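Local coordinates for protein DNA ligase (Aquifex aeolicus, PDB 3QWU) that binds adenosine and calcium and probably joins nucleic-acid ends in an ATP-dependent reaction that passes through an adenylated enzyme, at residues A44-F49 and F89-N94; I50-P55 and N163-L168; V156-K161 and E171-L176. All coordinates share one frame; numbering follows the deposited sequence. Where two conformers were deposited one is given.

Contact 1: A44-F49 and F89-N94; sequences AIFKDF and FKYGDN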
loop_
_atom_site.group_PDB
_atom_site.type_symbol
_atom_site.label_atom_id
_atom_site.label_comp_id
_atom_site.label_asym_id
_atom_site.label_seq_id
_atom_site.Cartn_x
_atom_site.Cartn_y
_atom_site.Cartn_z
ATOM N N ALA A 44 12.456 -28.588 3.610
ATOM C CA ALA A 44 11.637 -29.793 3.674
ATOM C C ALA A 44 12.515 -30.841 4.269
ATOM O O ALA A 44 13.575 -31.106 3.720
ATOM C CB ALA A 44 11.240 -30.229 2.305
ATOM N N ILE A 45 12.080 -31.420 5.384
ATOM C CA ILE A 45 12.831 -32.466 6.075
ATOM C C ILE A 45 12.168 -33.803 5.773
ATOM O O ILE A 45 11.041 -34.045 6.213
ATOM C CB ILE A 45 12.856 -32.271 7.625
ATOM C CG1 ILE A 45 13.411 -30.881 7.973
ATOM C CG2 ILE A 45 13.685 -33.398 8.307
ATOM C CD1 ILE A 45 13.169 -30.428 9.407
ATOM N N PHE A 46 12.879 -34.664 5.043
ATOM C CA PHE A 46 12.438 -36.008 4.783
ATOM C C PHE A 46 13.223 -36.948 5.655
ATOM O O PHE A 46 14.265 -36.587 6.177
ATOM C CB PHE A 46 12.659 -36.340 3.316
ATOM C CG PHE A 46 11.806 -35.523 2.376
ATOM C CD1 PHE A 46 10.533 -35.963 2.013
ATOM C CD2 PHE A 46 12.274 -34.321 1.861
ATOM C CE1 PHE A 46 9.735 -35.235 1.126
ATOM C CE2 PHE A 46 11.488 -33.578 0.965
ATOM C CZ PHE A 46 10.200 -34.042 0.606
ATOM N N LYS A 47 12.753 -38.173 5.811
ATOM C CA LYS A 47 13.426 -39.103 6.731
ATOM C C LYS A 47 14.886 -39.342 6.320
ATOM O O LYS A 47 15.761 -39.438 7.173
ATOM C CB LYS A 47 12.650 -40.417 6.818
ATOM C CG LYS A 47 13.289 -41.505 7.740
ATOM C CD LYS A 47 13.971 -42.667 6.939
ATOM C CE LYS A 47 14.994 -43.484 7.774
ATOM N NZ LYS A 47 16.056 -44.055 6.880
ATOM N N ASP A 48 15.144 -39.424 5.018
ATOM C CA ASP A 48 16.473 -39.816 4.495
ATOM C C ASP A 48 17.354 -38.620 4.140
ATOM O O ASP A 48 18.565 -38.798 3.920
ATOM C CB ASP A 48 16.339 -40.684 3.215
ATOM C CG ASP A 48 15.719 -42.038 3.472
ATOM O OD1 ASP A 48 16.311 -42.848 4.201
ATOM O OD2 ASP A 48 14.638 -42.298 2.918
ATOM N N PHE A 49 16.748 -37.432 4.023
ATOM C CA PHE A 49 17.495 -36.221 3.706
ATOM C C PHE A 49 16.709 -34.926 3.877
ATOM O O PHE A 49 15.483 -34.946 3.934
ATOM C CB PHE A 49 18.025 -36.261 2.269
ATOM C CG PHE A 49 17.005 -36.641 1.261
ATOM C CD1 PHE A 49 16.891 -37.977 0.837
ATOM C CD2 PHE A 49 16.151 -35.669 0.720
ATOM C CE1 PHE A 49 15.945 -38.337 -0.105
ATOM C CE2 PHE A 49 15.191 -36.011 -0.226
ATOM C CZ PHE A 49 15.078 -37.334 -0.658
ATOM N N PHE A 89 14.132 -33.308 -7.074
ATOM C CA PHE A 89 15.035 -34.331 -6.529
ATOM C C PHE A 89 14.540 -35.759 -6.686
ATOM O O PHE A 89 13.356 -36.003 -6.915
ATOM C CB PHE A 89 15.293 -34.090 -5.045
ATOM C CG PHE A 89 14.076 -34.189 -4.198
ATOM C CD1 PHE A 89 13.267 -33.102 -4.011
ATOM C CD2 PHE A 89 13.745 -35.377 -3.581
ATOM C CE1 PHE A 89 12.151 -33.207 -3.236
ATOM C CE2 PHE A 89 12.646 -35.477 -2.794
ATOM C CZ PHE A 89 11.843 -34.398 -2.623
ATOM N N LYS A 90 15.465 -36.700 -6.458
ATOM C CA LYS A 90 15.177 -38.127 -6.522
ATOM C C LYS A 90 14.993 -38.734 -5.127
ATOM O O LYS A 90 15.794 -38.490 -4.233
ATOM C CB LYS A 90 16.307 -38.827 -7.281
ATOM C CG LYS A 90 15.873 -40.135 -7.899
ATOM C CD LYS A 90 17.008 -40.907 -8.544
ATOM C CE LYS A 90 16.456 -42.270 -9.006
ATOM N NZ LYS A 90 17.428 -43.100 -9.694
ATOM N N TYR A 91 13.931 -39.518 -4.941
ATOM C CA TYR A 91 13.707 -40.268 -3.706
ATOM C C TYR A 91 13.299 -41.679 -4.130
ATOM O O TYR A 91 12.287 -41.860 -4.792
ATOM C CB TYR A 91 12.597 -39.608 -2.870
ATOM C CG TYR A 91 12.564 -39.909 -1.351
ATOM C CD1 TYR A 91 13.240 -40.975 -0.786
ATOM C CD2 TYR A 91 11.836 -39.091 -0.494
ATOM C CE1 TYR A 91 13.212 -41.197 0.618
ATOM C CE2 TYR A 91 11.784 -39.315 0.892
ATOM C CZ TYR A 91 12.471 -40.357 1.443
ATOM O OH TYR A 91 12.375 -40.522 2.800
ATOM N N GLY A 92 14.071 -42.691 -3.744
ATOM C CA GLY A 92 13.762 -44.052 -4.199
ATOM C C GLY A 92 13.916 -44.128 -5.713
ATOM O O GLY A 92 14.948 -43.700 -6.236
ATOM N N ASP A 93 12.915 -44.622 -6.439
ATOM C CA ASP A 93 12.980 -44.563 -7.921
ATOM C C ASP A 93 11.969 -43.544 -8.485
ATOM O O ASP A 93 11.455 -43.698 -9.589
ATOM C CB ASP A 93 12.783 -45.958 -8.572
ATOM C CG ASP A 93 13.181 -45.980 -10.120
ATOM O OD1 ASP A 93 14.272 -45.459 -10.491
ATOM O OD2 ASP A 93 12.415 -46.557 -10.957
ATOM N N ASN A 94 11.701 -42.501 -7.709
ATOM C CA ASN A 94 10.746 -41.460 -8.079
ATOM C C ASN A 94 11.410 -40.141 -8.055
ATOM O O ASN A 94 12.453 -39.973 -7.467
ATOM C CB ASN A 94 9.567 -41.409 -7.105
ATOM C CG ASN A 94 8.818 -42.706 -7.064
ATOM O OD1 ASN A 94 8.361 -43.205 -8.103
ATOM N ND2 ASN A 94 8.714 -43.288 -5.874
HETATM O O HOH W 1 10.206 -38.909 4.325
#

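Contact 2: I50-P55 and N163-L168; sequences IIWGYP and NEQGFL. With ADN (adenosine), chain C.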
loop_
_atom_site.group_PDB
_atom_site.type_symbol
_atom_site.label_atom_id
_atom_site.label_comp_id
_atom_site.label_asym_id
_atom_site.label_seq_id
_atom_site.Cartn_x
_atom_site.Cartn_y
_atom_site.Cartn_z
ATOM N N ILE A 50 17.451 -33.819 3.960
ATOM C CA ILE A 50 16.877 -32.496 3.943
ATOM C C ILE A 50 17.071 -31.802 2.553
ATOM O O ILE A 50 18.132 -31.906 1.907
ATOM C CB ILE A 50 17.418 -31.615 5.071
ATOM C CG1 ILE A 50 17.068 -32.256 6.421
ATOM C CG2 ILE A 50 16.832 -30.178 4.930
ATOM C CD1 ILE A 50 17.879 -31.728 7.598
ATOM N N ILE A 51 16.001 -31.165 2.090
ATOM C CA ILE A 51 16.060 -30.370 0.883
ATOM C C ILE A 51 15.952 -28.978 1.416
ATOM O O ILE A 51 14.894 -28.579 1.915
ATOM C CB ILE A 51 14.928 -30.670 -0.119
ATOM C CG1 ILE A 51 14.800 -32.179 -0.383
ATOM C CG2 ILE A 51 15.199 -29.909 -1.417
ATOM C CD1 ILE A 51 15.894 -32.752 -1.299
ATOM N N TRP A 52 17.064 -28.253 1.371
ATOM C CA TRP A 52 17.072 -26.905 1.910
ATOM C C TRP A 52 16.249 -26.023 0.989
ATOM O O TRP A 52 16.168 -26.281 -0.213
ATOM C CB TRP A 52 18.496 -26.370 2.119
ATOM C CG TRP A 52 19.123 -26.946 3.360
ATOM C CD1 TRP A 52 19.773 -28.156 3.480
ATOM C CD2 TRP A 52 19.145 -26.360 4.661
ATOM N NE1 TRP A 52 20.197 -28.343 4.773
ATOM C CE2 TRP A 52 19.821 -27.255 5.516
ATOM C CE3 TRP A 52 18.669 -25.165 5.188
ATOM C CZ2 TRP A 52 20.026 -26.976 6.867
ATOM C CZ3 TRP A 52 18.873 -24.892 6.526
ATOM C CH2 TRP A 52 19.539 -25.784 7.346
ATOM N N GLY A 53 15.579 -25.063 1.620
ATOM C CA GLY A 53 14.802 -24.030 0.955
ATOM C C GLY A 53 15.682 -23.161 0.073
ATOM O O GLY A 53 16.858 -23.038 0.333
ATOM N N TYR A 54 15.110 -22.604 -0.998
ATOM C CA TYR A 54 15.874 -21.711 -1.881
ATOM C C TYR A 54 15.943 -20.416 -1.147
ATOM O O TYR A 54 14.925 -19.958 -0.665
ATOM C CB TYR A 54 15.222 -21.507 -3.253
ATOM C CG TYR A 54 16.188 -20.933 -4.234
ATOM C CD1 TYR A 54 16.190 -19.583 -4.530
ATOM C CD2 TYR A 54 17.082 -21.727 -4.866
ATOM C CE1 TYR A 54 17.089 -19.036 -5.443
ATOM C CE2 TYR A 54 17.967 -21.203 -5.803
ATOM C CZ TYR A 54 17.978 -19.855 -6.058
ATOM O OH TYR A 54 18.845 -19.370 -6.969
ATOM N N PRO A 55 17.152 -19.873 -0.967
ATOM C CA PRO A 55 17.379 -18.705 -0.132
ATOM C C PRO A 55 17.008 -17.387 -0.850
ATOM O O PRO A 55 16.964 -17.337 -2.081
ATOM C CB PRO A 55 18.877 -18.798 0.170
ATOM C CG PRO A 55 19.447 -19.411 -1.027
ATOM C CD PRO A 55 18.398 -20.360 -1.572
ATOM N N ASN A 163 20.869 -32.156 1.988
ATOM C CA ASN A 163 21.507 -31.963 3.299
ATOM C C ASN A 163 22.497 -30.779 3.363
ATOM O O ASN A 163 23.311 -30.736 4.271
ATOM C CB ASN A 163 22.243 -33.242 3.748
ATOM C CG ASN A 163 21.354 -34.462 3.767
ATOM O OD1 ASN A 163 20.293 -34.428 4.358
ATOM N ND2 ASN A 163 21.797 -35.559 3.146
ATOM N N GLU A 164 22.448 -29.845 2.401
ATOM C CA GLU A 164 23.462 -28.765 2.301
ATOM C C GLU A 164 22.803 -27.512 1.850
ATOM O O GLU A 164 21.800 -27.571 1.132
ATOM C CB GLU A 164 24.566 -29.042 1.267
ATOM C CG GLU A 164 25.035 -30.460 1.129
ATOM C CD GLU A 164 26.416 -30.666 1.609
ATOM O OE1 GLU A 164 26.645 -30.496 2.836
ATOM O OE2 GLU A 164 27.260 -31.061 0.767
ATOM N N GLN A 165 23.420 -26.386 2.179
ATOM C CA GLN A 165 22.775 -25.094 2.004
ATOM C C GLN A 165 23.254 -24.296 0.818
ATOM O O GLN A 165 22.568 -23.413 0.367
ATOM C CB GLN A 165 22.973 -24.234 3.248
ATOM C CG GLN A 165 21.872 -24.388 4.245
ATOM C CD GLN A 165 21.884 -23.241 5.181
ATOM O OE1 GLN A 165 21.335 -22.183 4.870
ATOM N NE2 GLN A 165 22.553 -23.405 6.317
ATOM N N GLY A 166 24.442 -24.568 0.320
ATOM C CA GLY A 166 24.973 -23.722 -0.729
ATOM C C GLY A 166 24.599 -24.193 -2.108
ATOM O O GLY A 166 23.631 -24.887 -2.294
ATOM N N PHE A 167 25.417 -23.794 -3.060
ATOM C CA PHE A 167 25.158 -23.919 -4.442
ATOM C C PHE A 167 26.395 -24.473 -5.152
ATOM O O PHE A 167 27.509 -24.127 -4.823
ATOM C CB PHE A 167 24.854 -22.528 -5.000
ATOM C CG PHE A 167 23.499 -21.958 -4.593
ATOM C CD1 PHE A 167 22.330 -22.636 -4.870
ATOM C CD2 PHE A 167 23.404 -20.699 -4.040
ATOM C CE1 PHE A 167 21.095 -22.099 -4.567
ATOM C CE2 PHE A 167 22.157 -20.147 -3.712
ATOM C CZ PHE A 167 20.996 -20.873 -3.981
ATOM N N LEU A 168 26.209 -25.316 -6.152
ATOM C CA LEU A 168 27.330 -25.676 -6.978
ATOM C C LEU A 168 27.829 -24.389 -7.663
ATOM O O LEU A 168 27.074 -23.472 -7.910
ATOM C CB LEU A 168 26.969 -26.774 -7.981
ATOM C CG LEU A 168 26.867 -28.227 -7.466
ATOM C CD1 LEU A 168 25.982 -28.450 -6.194
ATOM C CD2 LEU A 168 26.378 -29.138 -8.610
HETATM O "O5'" ADN C . 14.039 -14.726 -5.645
HETATM C "C5'" ADN C . 14.324 -14.690 -7.044
HETATM C "C4'" ADN C . 13.484 -15.738 -7.763
HETATM O "O4'" ADN C . 13.591 -15.608 -9.214
HETATM C "C3'" ADN C . 13.967 -17.142 -7.429
HETATM O "O3'" ADN C . 13.357 -17.733 -6.284
HETATM C "C2'" ADN C . 13.703 -17.934 -8.705
HETATM O "O2'" ADN C . 12.522 -18.710 -8.584
HETATM C "C1'" ADN C . 13.541 -16.913 -9.828
HETATM N N9 ADN C . 14.597 -16.973 -10.851
HETATM C C8 ADN C . 14.366 -16.828 -12.176
HETATM N N7 ADN C . 15.503 -16.916 -12.907
HETATM C C5 ADN C . 16.494 -17.093 -11.996
HETATM C C6 ADN C . 17.952 -17.219 -12.087
HETATM N N6 ADN C . 18.512 -17.183 -13.329
HETATM N N1 ADN C . 18.661 -17.427 -10.935
HETATM C C2 ADN C . 18.039 -17.447 -9.721
HETATM N N3 ADN C . 16.692 -17.298 -9.567
HETATM C C4 ADN C . 15.900 -17.140 -10.650
#

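Contact 3: V156-K161 and E171-L176; sequences VFDFMK and EEKMEL. With ADN (adenosine), chain C.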
loop_
_atom_site.group_PDB
_atom_site.type_symbol
_atom_site.label_atom_id
_atom_site.label_comp_id
_atom_site.label_asym_id
_atom_site.label_seq_id
_atom_site.Cartn_x
_atom_site.Cartn_y
_atom_site.Cartn_z
ATOM N N VAL A 156 16.636 -24.542 -15.726
ATOM C CA VAL A 156 17.581 -24.660 -14.637
ATOM C C VAL A 156 18.436 -23.372 -14.467
ATOM O O VAL A 156 18.897 -22.781 -15.451
ATOM C CB VAL A 156 18.569 -25.878 -14.887
ATOM C CG1 VAL A 156 19.604 -25.992 -13.730
ATOM C CG2 VAL A 156 17.817 -27.173 -15.078
ATOM N N PHE A 157 18.579 -22.918 -13.221
ATOM C CA PHE A 157 19.446 -21.801 -12.863
ATOM C C PHE A 157 20.365 -22.121 -11.677
ATOM O O PHE A 157 21.282 -21.330 -11.348
ATOM C CB PHE A 157 18.608 -20.540 -12.555
ATOM C CG PHE A 157 17.612 -20.701 -11.439
ATOM C CD1 PHE A 157 18.005 -20.789 -10.134
ATOM C CD2 PHE A 157 16.258 -20.783 -11.702
ATOM C CE1 PHE A 157 17.017 -20.971 -9.120
ATOM C CE2 PHE A 157 15.326 -20.971 -10.691
ATOM C CZ PHE A 157 15.708 -21.080 -9.420
ATOM N N ASP A 158 20.132 -23.239 -10.987
ATOM C CA ASP A 158 21.038 -23.606 -9.886
ATOM C C ASP A 158 20.996 -25.119 -9.586
ATOM O O ASP A 158 20.066 -25.830 -10.012
ATOM C CB ASP A 158 20.751 -22.733 -8.608
ATOM C CG ASP A 158 21.559 -21.373 -8.580
ATOM O OD1 ASP A 158 22.795 -21.392 -8.881
ATOM O OD2 ASP A 158 20.965 -20.303 -8.239
ATOM N N PHE A 159 22.037 -25.603 -8.916
ATOM C CA PHE A 159 21.986 -26.898 -8.260
ATOM C C PHE A 159 22.330 -26.700 -6.805
ATOM O O PHE A 159 23.203 -25.907 -6.457
ATOM C CB PHE A 159 22.990 -27.899 -8.833
ATOM C CG PHE A 159 22.735 -28.293 -10.258
ATOM C CD1 PHE A 159 21.826 -29.264 -10.559
ATOM C CD2 PHE A 159 23.454 -27.712 -11.296
ATOM C CE1 PHE A 159 21.617 -29.624 -11.866
ATOM C CE2 PHE A 159 23.238 -28.094 -12.630
ATOM C CZ PHE A 159 22.305 -29.009 -12.907
ATOM N N MET A 160 21.591 -27.391 -5.963
ATOM C CA MET A 160 21.892 -27.498 -4.582
ATOM C C MET A 160 22.188 -28.949 -4.384
ATOM O O MET A 160 22.165 -29.701 -5.349
ATOM C CB MET A 160 20.705 -27.019 -3.767
ATOM C CG MET A 160 20.547 -25.503 -3.853
ATOM S SD MET A 160 19.147 -24.820 -2.954
ATOM C CE MET A 160 19.633 -25.004 -1.218
ATOM N N LYS A 161 22.453 -29.344 -3.148
ATOM C CA LYS A 161 22.729 -30.710 -2.794
ATOM C C LYS A 161 21.900 -31.104 -1.578
ATOM O O LYS A 161 21.741 -30.330 -0.674
ATOM C CB LYS A 161 24.242 -30.853 -2.446
ATOM C CG LYS A 161 25.147 -31.269 -3.627
ATOM C CD LYS A 161 26.679 -31.329 -3.310
ATOM C CE LYS A 161 27.383 -32.435 -4.155
ATOM N NZ LYS A 161 28.833 -32.163 -4.517
ATOM N N GLU A 171 30.950 -22.862 -12.724
ATOM C CA GLU A 171 31.681 -23.850 -13.525
ATOM C C GLU A 171 31.003 -25.222 -13.435
ATOM O O GLU A 171 30.684 -25.854 -14.447
ATOM C CB GLU A 171 33.124 -23.971 -13.027
ATOM C CG GLU A 171 33.868 -25.288 -13.461
ATOM C CD GLU A 171 35.015 -25.679 -12.529
ATOM O OE1 GLU A 171 35.999 -24.902 -12.445
ATOM O OE2 GLU A 171 34.944 -26.770 -11.896
ATOM N N GLU A 172 30.820 -25.692 -12.197
ATOM C CA GLU A 172 30.210 -26.989 -11.926
ATOM C C GLU A 172 28.830 -27.042 -12.514
ATOM O O GLU A 172 28.420 -28.061 -13.044
ATOM C CB GLU A 172 30.014 -27.227 -10.437
ATOM C CG GLU A 172 31.237 -27.700 -9.627
ATOM C CD GLU A 172 30.887 -27.880 -8.122
ATOM O OE1 GLU A 172 30.608 -29.068 -7.772
ATOM O OE2 GLU A 172 30.844 -26.865 -7.335
ATOM N N LYS A 173 28.091 -25.945 -12.365
ATOM C CA LYS A 173 26.725 -25.870 -12.873
ATOM C C LYS A 173 26.769 -25.939 -14.401
ATOM O O LYS A 173 26.121 -26.778 -14.992
ATOM C CB LYS A 173 26.053 -24.586 -12.359
ATOM C CG LYS A 173 24.821 -24.119 -13.069
ATOM C CD LYS A 173 24.043 -23.056 -12.246
ATOM C CE LYS A 173 24.454 -21.564 -12.551
ATOM N NZ LYS A 173 24.093 -20.518 -11.462
ATOM N N MET A 174 27.559 -25.081 -15.031
ATOM C CA MET A 174 27.618 -25.062 -16.485
ATOM C C MET A 174 28.078 -26.424 -17.051
ATOM O O MET A 174 27.580 -26.839 -18.070
ATOM C CB MET A 174 28.406 -23.845 -17.008
ATOM C CG MET A 174 27.648 -22.532 -16.712
ATOM S SD MET A 174 28.399 -20.868 -17.005
ATOM C CE MET A 174 28.801 -20.922 -18.782
ATOM N N GLU A 175 28.915 -27.172 -16.329
ATOM C CA GLU A 175 29.333 -28.511 -16.782
ATOM C C GLU A 175 28.206 -29.545 -16.715
ATOM O O GLU A 175 28.032 -30.319 -17.668
ATOM C CB GLU A 175 30.554 -29.008 -16.003
ATOM C CG GLU A 175 31.886 -28.595 -16.661
ATOM C CD GLU A 175 33.013 -28.283 -15.659
ATOM O OE1 GLU A 175 33.064 -28.927 -14.580
ATOM O OE2 GLU A 175 33.861 -27.396 -15.965
ATOM N N LEU A 176 27.441 -29.571 -15.624
ATOM C CA LEU A 176 26.323 -30.503 -15.551
ATOM C C LEU A 176 25.270 -30.249 -16.625
ATOM O O LEU A 176 24.706 -31.188 -17.171
ATOM C CB LEU A 176 25.677 -30.507 -14.191
ATOM C CG LEU A 176 26.561 -31.112 -13.112
ATOM C CD1 LEU A 176 26.082 -30.624 -11.738
ATOM C CD2 LEU A 176 26.673 -32.717 -13.164
HETATM O "O5'" ADN C . 14.039 -14.726 -5.645
HETATM C "C5'" ADN C . 14.324 -14.690 -7.044
HETATM C "C4'" ADN C . 13.484 -15.738 -7.763
HETATM O "O4'" ADN C . 13.591 -15.608 -9.214
HETATM C "C3'" ADN C . 13.967 -17.142 -7.429
HETATM O "O3'" ADN C . 13.357 -17.733 -6.284
HETATM C "C2'" ADN C . 13.703 -17.934 -8.705
HETATM O "O2'" ADN C . 12.522 -18.710 -8.584
HETATM C "C1'" ADN C . 13.541 -16.913 -9.828
HETATM N N9 ADN C . 14.597 -16.973 -10.851
HETATM C C8 ADN C . 14.366 -16.828 -12.176
HETATM N N7 ADN C . 15.503 -16.916 -12.907
HETATM C C5 ADN C . 16.494 -17.093 -11.996
HETATM C C6 ADN C . 17.952 -17.219 -12.087
HETATM N N6 ADN C . 18.512 -17.183 -13.329
HETATM N N1 ADN C . 18.661 -17.427 -10.935
HETATM C C2 ADN C . 18.039 -17.447 -9.721
HETATM N N3 ADN C . 16.692 -17.298 -9.567
HETATM C C4 ADN C . 15.900 -17.140 -10.650
#

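Contact 1: A44-F49 and F89-N94
Four rings, Phe-46 and Phe-49 from one segment and Phe-89 and Tyr-91 from the other, form an aromatic cluster. Phe-49 turns its edge onto one face of Tyr-91, with CZ 3.7 Å from CG of Tyr-91 and the planes at 57°. With CG opposite its backbone N (chi1 -158°), which carries the ring toward the loop, Tyr-91 directs its edge at Phe-46 in an offset edge-to-face pair with planes at 86°. Phe-89 closes the group: its CZ lies 3.6 Å from CZ of Phe-46, and CE2 meets the edge of Phe-49 at CE2, 3.7 Å away.

Polar contacts gather at the tyrosine hydroxyl. Tyr-91 OH donates to Asp-48 OD2 at 2.9 Å, approaching from above the carboxylate plane, while Asp-48 OD1 forms a salt bridge with Lys-47 NZ. A water links Tyr-91 OH with the backbone N of Lys-47. A valine in place of this tyrosine would probably leave Asp-48 OD2 without this donor and Phe-49 without the ring face its edge meets.

The cluster joins the turn between strands 44-45 and 50-51 to the end of strand 84-91, with Leu-27 of strand 27-32 touching Phe-46 and Tyr-91, and Tyr-96 of strand 94-98 against Tyr-91.

Contact 2: I50-P55 and N163-L168
The indole of Trp-52 is covered on one face by Gln-165 and on the opposite face by CG2 of Ile-50, two residues earlier. Gln-165 CG makes a CH-pi contact 3.5 Å from the centroid of the six-membered ring and 18° off its normal; the chain extends beyond CG, which carries the amide across the same ring with its plane 14° from the indole plane. At the indole edge NE1 approaches the carbonyl carbon of Asn-163. Phe-167 meets Tyr-54 obliquely, CE1 lying 3.5 Å from Tyr-54 CE2, while Phe-167 CZ touches Pro-55 CD at 3.6 Å. That same CD rests over one face of Tyr-54.

Two nearly straight hydrogen bonds fasten the other end. Asn-163 N donates to Ile-50 O at 2.7 Å, and Ile-50 N returns a bond of 2.9 Å to Asn-163 OD1, reaching it from above the carbonyl plane. With CG of Asn-163 beside its own backbone N (chi1 -55°), the side-chain oxygen and the main-chain N-H of one residue grip both polar backbone atoms of Ile-50.

Tyr-54 lines the adenosine pocket, its OH 3.5 Å from adenosine C2 and hydrogen-bonded to Asp-158. This ties the contact to the nucleoside pocket, consistent with an RNA ligase-family adenylation domain.

Contact 3: V156-K161 and E171-L176
Lys-173 and Phe-159 reach towards each other's segments along separate paths, one polar and one apolar. The lysine leaves the helix with CG anti to its backbone N (chi1 162°) and bends at chi3, bringing NZ down onto the strand. There it donates to Phe-157 O at 2.9 Å and forms a salt bridge with Asp-158 OD1 at 3.0 Å, meeting that oxygen from above the carboxylate plane. These two acceptors lie only 2.9 Å apart, Phe-157 O to Asp-158 OD1, so the ammonium probably offsets their repulsion. Glu-78 and Gln-170 also bind NZ.

Phe-159 instead offers a ring face to Leu-176: CD1 sits 4.1 Å from the centroid and 17° off the normal. Leu-176 CB approaches the rim at CE2, 3.8 Å away. Phe-157 points away from the helix and lays one face on the adenine, CD1 being 3.4 Å from adenosine C2. Asp-158 OD2 bonds to Tyr-54 and bridges to Lys-219 and Arg-227.

The axes of 156-161 (strand 153-161) and 171-176 (helix 170-180) approach to 8.7 Å, their N-to-C directions 110° apart. Phe-157 and Asp-158 form a classic beta bulge opposite Cys-130 of strand 127-134, and Ile-120 of helix 119-123 packs against Phe-159 and Leu-176.

Overall arrangement
Contacts 2 and 3 both touch adenosine, and their centres lie 13 Å apart. They are joined directly by a probable hydrogen bond of 2.6 Å from Tyr-54 OH to Asp-158 OD2 and by another of 3.1 Å between Leu-168 N and Phe-159 O. Contact 1, centred 14 Å from contact 2, adjoins it through neighbouring strands 44-45 and 50-51, where Ala-44 O lies 2.9 Å from Ile-51 N. Contacts 1 and 3 do not touch; their nearest atoms are about 8 Å apart, although both reach the sheet containing strands 84-91 and 153-161. Contact 1, unlike the other two, does not touch adenosine; its Phe-89 side chain is about 11 Å from that of adenosine-binding Asn-85.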